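Local structure of peroxiredoxin (Akkermansia muciniphila, 6KHX) at residues G55-L60 against Q95-P100. The protein probably reduces peroxides with a reactive cysteine, as a typical 2-Cys peroxiredoxin of the AhpC/TSA family, which has a thioredoxin-like fold. Numbering follows the deposited sequence.
Sequences GFQEAL and QGVSYP
The amide of Q57 reaches from the last turn of helix 48-58 to the backbone of S98, a worked example of a helix side chain serving as acceptor for a backbone N-H of an irregular loop. S98 N donates to Q57 OE1 over 2.6 Å in a nearly straight bond. The donor nevertheless stands well above the carbonyl plane, 49° out of it. The S98 hydroxyl lies 3.1 Å from the same OE1 and about as near to Q57 NE2, so backbone and side chain of the serine both approach the amide end. Q57 gets there by extending CG anti to its backbone N (chi1 179°) and then bending at chi2, which also lays CG 3.3 Å from G96 O.

The loop that carries S98 leads from helix 78-85 into strand 101-103, which lies beside strand 68-74 in the central sheet, and the contact thus joins this connection to the side of helix 48-58, the helix that follows strand 35-40 in the thioredoxin-like domain.

In the apolar packing the Y99 ring meets the helix with its edge, Q57 CA lying in the ring plane. V97 CG1, from the same loop, lies 3.5 Å above one face of the ring, offset toward its rim, while V97 CG2 touches Q57 CB. The buried phenol end passes F56 CB, 3.5 Å from Y99 OH, and its hydroxyl is hydrogen-bonded to L53 O, in the preceding turn of helix 48-58 from F56 and Q57. The F56 ring itself turns away to stack on F39. L60 adds CD2 beside S98 OG at 3.8 Å and, more loosely, CD1 near Y99 CD2; F56, L60 and Y99 all touch V70 of strand 68-74.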
ATOM      1  N   GLY B  55      16.637 -46.662 -22.325  1.00 41.20           N
ATOM      2  CA  GLY B  55      17.309 -46.265 -23.548  1.00 39.45           C
ATOM      3  C   GLY B  55      18.496 -45.355 -23.290  1.00 47.03           C
ATOM      4  O   GLY B  55      19.548 -45.503 -23.918  1.00 51.03           O
ATOM      5  N   PHE B  56      18.354 -44.414 -22.349  1.00 45.90           N
ATOM      6  CA  PHE B  56      19.498 -43.584 -21.977  1.00 41.45           C
ATOM      7  C   PHE B  56      20.618 -44.432 -21.387  1.00 42.78           C
ATOM      8  O   PHE B  56      21.804 -44.135 -21.585  1.00 41.82           O
ATOM      9  CB  PHE B  56      19.079 -42.489 -20.994  1.00 44.43           C
ATOM     10  CG  PHE B  56      18.703 -41.191 -21.657  1.00 38.76           C
ATOM     11  CD1 PHE B  56      19.669 -40.392 -22.245  1.00 36.05           C
ATOM     12  CD2 PHE B  56      17.387 -40.756 -21.664  1.00 32.99           C
ATOM     13  CE1 PHE B  56      19.325 -39.200 -22.856  1.00 31.45           C
ATOM     14  CE2 PHE B  56      17.042 -39.565 -22.265  1.00 28.78           C
ATOM     15  CZ  PHE B  56      18.013 -38.785 -22.861  1.00 29.20           C
ATOM     16  N   GLN B  57      20.265 -45.479 -20.637  1.00 45.83           N
ATOM     17  CA  GLN B  57      21.293 -46.398 -20.150  1.00 41.96           C
ATOM     18  C   GLN B  57      22.011 -47.092 -21.304  1.00 48.01           C
ATOM     19  O   GLN B  57      23.235 -47.264 -21.268  1.00 48.52           O
ATOM     20  CB  GLN B  57      20.681 -47.429 -19.209  1.00 41.23           C
ATOM     21  CG  GLN B  57      21.677 -48.447 -18.680  1.00 47.07           C
ATOM     22  CD  GLN B  57      22.760 -47.827 -17.814  1.00 46.99           C
ATOM     23  OE1 GLN B  57      22.497 -46.926 -17.016  1.00 45.88           O
ATOM     24  NE2 GLN B  57      23.983 -48.322 -17.953  1.00 42.21           N
ATOM     25  N   GLU B  58      21.264 -47.508 -22.335  1.00 46.12           N
ATOM     26  CA  GLU B  58      21.874 -48.236 -23.446  1.00 48.24           C
ATOM     27  C   GLU B  58      22.819 -47.351 -24.247  1.00 51.15           C
ATOM     28  O   GLU B  58      23.817 -47.840 -24.791  1.00 49.85           O
ATOM     29  CB  GLU B  58      20.799 -48.802 -24.386  1.00 51.43           C
ATOM     30  CG  GLU B  58      19.653 -49.587 -23.738  1.00 50.32           C
ATOM     31  CD  GLU B  58      20.059 -50.949 -23.191  1.00 67.12           C
ATOM     32  OE1 GLU B  58      21.264 -51.185 -22.963  1.00 71.97           O
ATOM     33  OE2 GLU B  58      19.159 -51.794 -22.986  1.00 73.81           O
ATOM     34  N   ALA B  59      22.514 -46.060 -24.343  1.00 49.70           N
ATOM     35  CA  ALA B  59      23.326 -45.101 -25.075  1.00 46.24           C
ATOM     36  C   ALA B  59      24.349 -44.397 -24.188  1.00 43.02           C
ATOM     37  O   ALA B  59      24.939 -43.400 -24.613  1.00 45.96           O
ATOM     38  CB  ALA B  59      22.424 -44.068 -25.759  1.00 39.86           C
ATOM     39  N   LEU B  60      24.568 -44.887 -22.967  1.00 40.78           N
ATOM     40  CA  LEU B  60      25.423 -44.163 -22.035  1.00 45.48           C
ATOM     41  C   LEU B  60      26.835 -44.000 -22.580  1.00 46.77           C
ATOM     42  O   LEU B  60      27.478 -42.974 -22.332  1.00 50.75           O
ATOM     43  CB  LEU B  60      25.454 -44.873 -20.683  1.00 43.83           C
ATOM     44  CG  LEU B  60      25.969 -44.035 -19.512  1.00 42.24           C
ATOM     45  CD1 LEU B  60      25.243 -42.699 -19.456  1.00 44.79           C
ATOM     46  CD2 LEU B  60      25.825 -44.789 -18.200  1.00 45.86           C
ATOM     47  N   GLN B  95      15.896 -52.020 -14.014  1.00 51.96           N
ATOM     48  CA  GLN B  95      17.125 -52.672 -13.583  1.00 52.34           C
ATOM     49  C   GLN B  95      18.248 -52.378 -14.567  1.00 49.44           C
ATOM     50  O   GLN B  95      18.049 -52.397 -15.784  1.00 53.79           O
ATOM     51  CB  GLN B  95      16.902 -54.182 -13.483  1.00 53.72           C
ATOM     52  CG  GLN B  95      17.920 -54.937 -12.650  1.00 54.69           C
ATOM     53  CD  GLN B  95      17.486 -56.373 -12.379  1.00 67.35           C
ATOM     54  OE1 GLN B  95      16.877 -56.672 -11.347  1.00 64.70           O
ATOM     55  NE2 GLN B  95      17.790 -57.269 -13.313  1.00 60.56           N
ATOM     56  N   GLY B  96      19.435 -52.094 -14.034  1.00 43.05           N
ATOM     57  CA  GLY B  96      20.592 -51.813 -14.855  1.00 40.25           C
ATOM     58  C   GLY B  96      20.823 -50.356 -15.195  1.00 46.48           C
ATOM     59  O   GLY B  96      21.862 -50.037 -15.791  1.00 49.69           O
ATOM     60  N   VAL B  97      19.896 -49.463 -14.854  1.00 47.23           N
ATOM     61  CA  VAL B  97      20.125 -48.033 -15.033  1.00 44.24           C
ATOM     62  C   VAL B  97      21.106 -47.561 -13.966  1.00 43.17           C
ATOM     63  O   VAL B  97      20.852 -47.703 -12.766  1.00 42.11           O
ATOM     64  CB  VAL B  97      18.808 -47.252 -14.977  1.00 43.03           C
ATOM     65  CG1 VAL B  97      19.079 -45.757 -14.949  1.00 41.76           C
ATOM     66  CG2 VAL B  97      17.933 -47.617 -16.170  1.00 43.02           C
ATOM     67  N   SER B  98      22.256 -47.036 -14.401  1.00 45.36           N
ATOM     68  CA  SER B  98      23.363 -46.748 -13.498  1.00 42.76           C
ATOM     69  C   SER B  98      23.694 -45.268 -13.345  1.00 41.03           C
ATOM     70  O   SER B  98      24.389 -44.913 -12.388  1.00 43.57           O
ATOM     71  CB  SER B  98      24.629 -47.474 -13.968  1.00 41.73           C
ATOM     72  OG  SER B  98      24.996 -47.039 -15.267  1.00 44.45           O
ATOM     73  N   TYR B  99      23.248 -44.407 -14.261  1.00 36.09           N
ATOM     74  CA  TYR B  99      23.512 -42.980 -14.151  1.00 41.22           C
ATOM     75  C   TYR B  99      22.646 -42.372 -13.043  1.00 44.02           C
ATOM     76  O   TYR B  99      21.699 -43.002 -12.564  1.00 38.70           O
ATOM     77  CB  TYR B  99      23.277 -42.295 -15.498  1.00 40.18           C
ATOM     78  CG  TYR B  99      21.901 -42.495 -16.069  1.00 41.65           C
ATOM     79  CD1 TYR B  99      20.848 -41.669 -15.694  1.00 39.13           C
ATOM     80  CD2 TYR B  99      21.653 -43.500 -16.993  1.00 41.29           C
ATOM     81  CE1 TYR B  99      19.585 -41.847 -16.217  1.00 42.33           C
ATOM     82  CE2 TYR B  99      20.394 -43.683 -17.525  1.00 40.80           C
ATOM     83  CZ  TYR B  99      19.366 -42.857 -17.130  1.00 44.43           C
ATOM     84  OH  TYR B  99      18.113 -43.040 -17.653  1.00 45.78           O
ATOM     85  N   PRO B 100      22.951 -41.146 -12.605  1.00 40.51           N
ATOM     86  CA  PRO B 100      22.206 -40.569 -11.474  1.00 42.81           C
ATOM     87  C   PRO B 100      20.746 -40.313 -11.822  1.00 35.93           C
ATOM     88  O   PRO B 100      20.429 -39.763 -12.880  1.00 33.14           O
ATOM     89  CB  PRO B 100      22.947 -39.257 -11.186  1.00 37.93           C
ATOM     90  CG  PRO B 100      24.295 -39.433 -11.788  1.00 39.51           C
ATOM     91  CD  PRO B 100      24.071 -40.278 -13.005  1.00 39.35           C
TER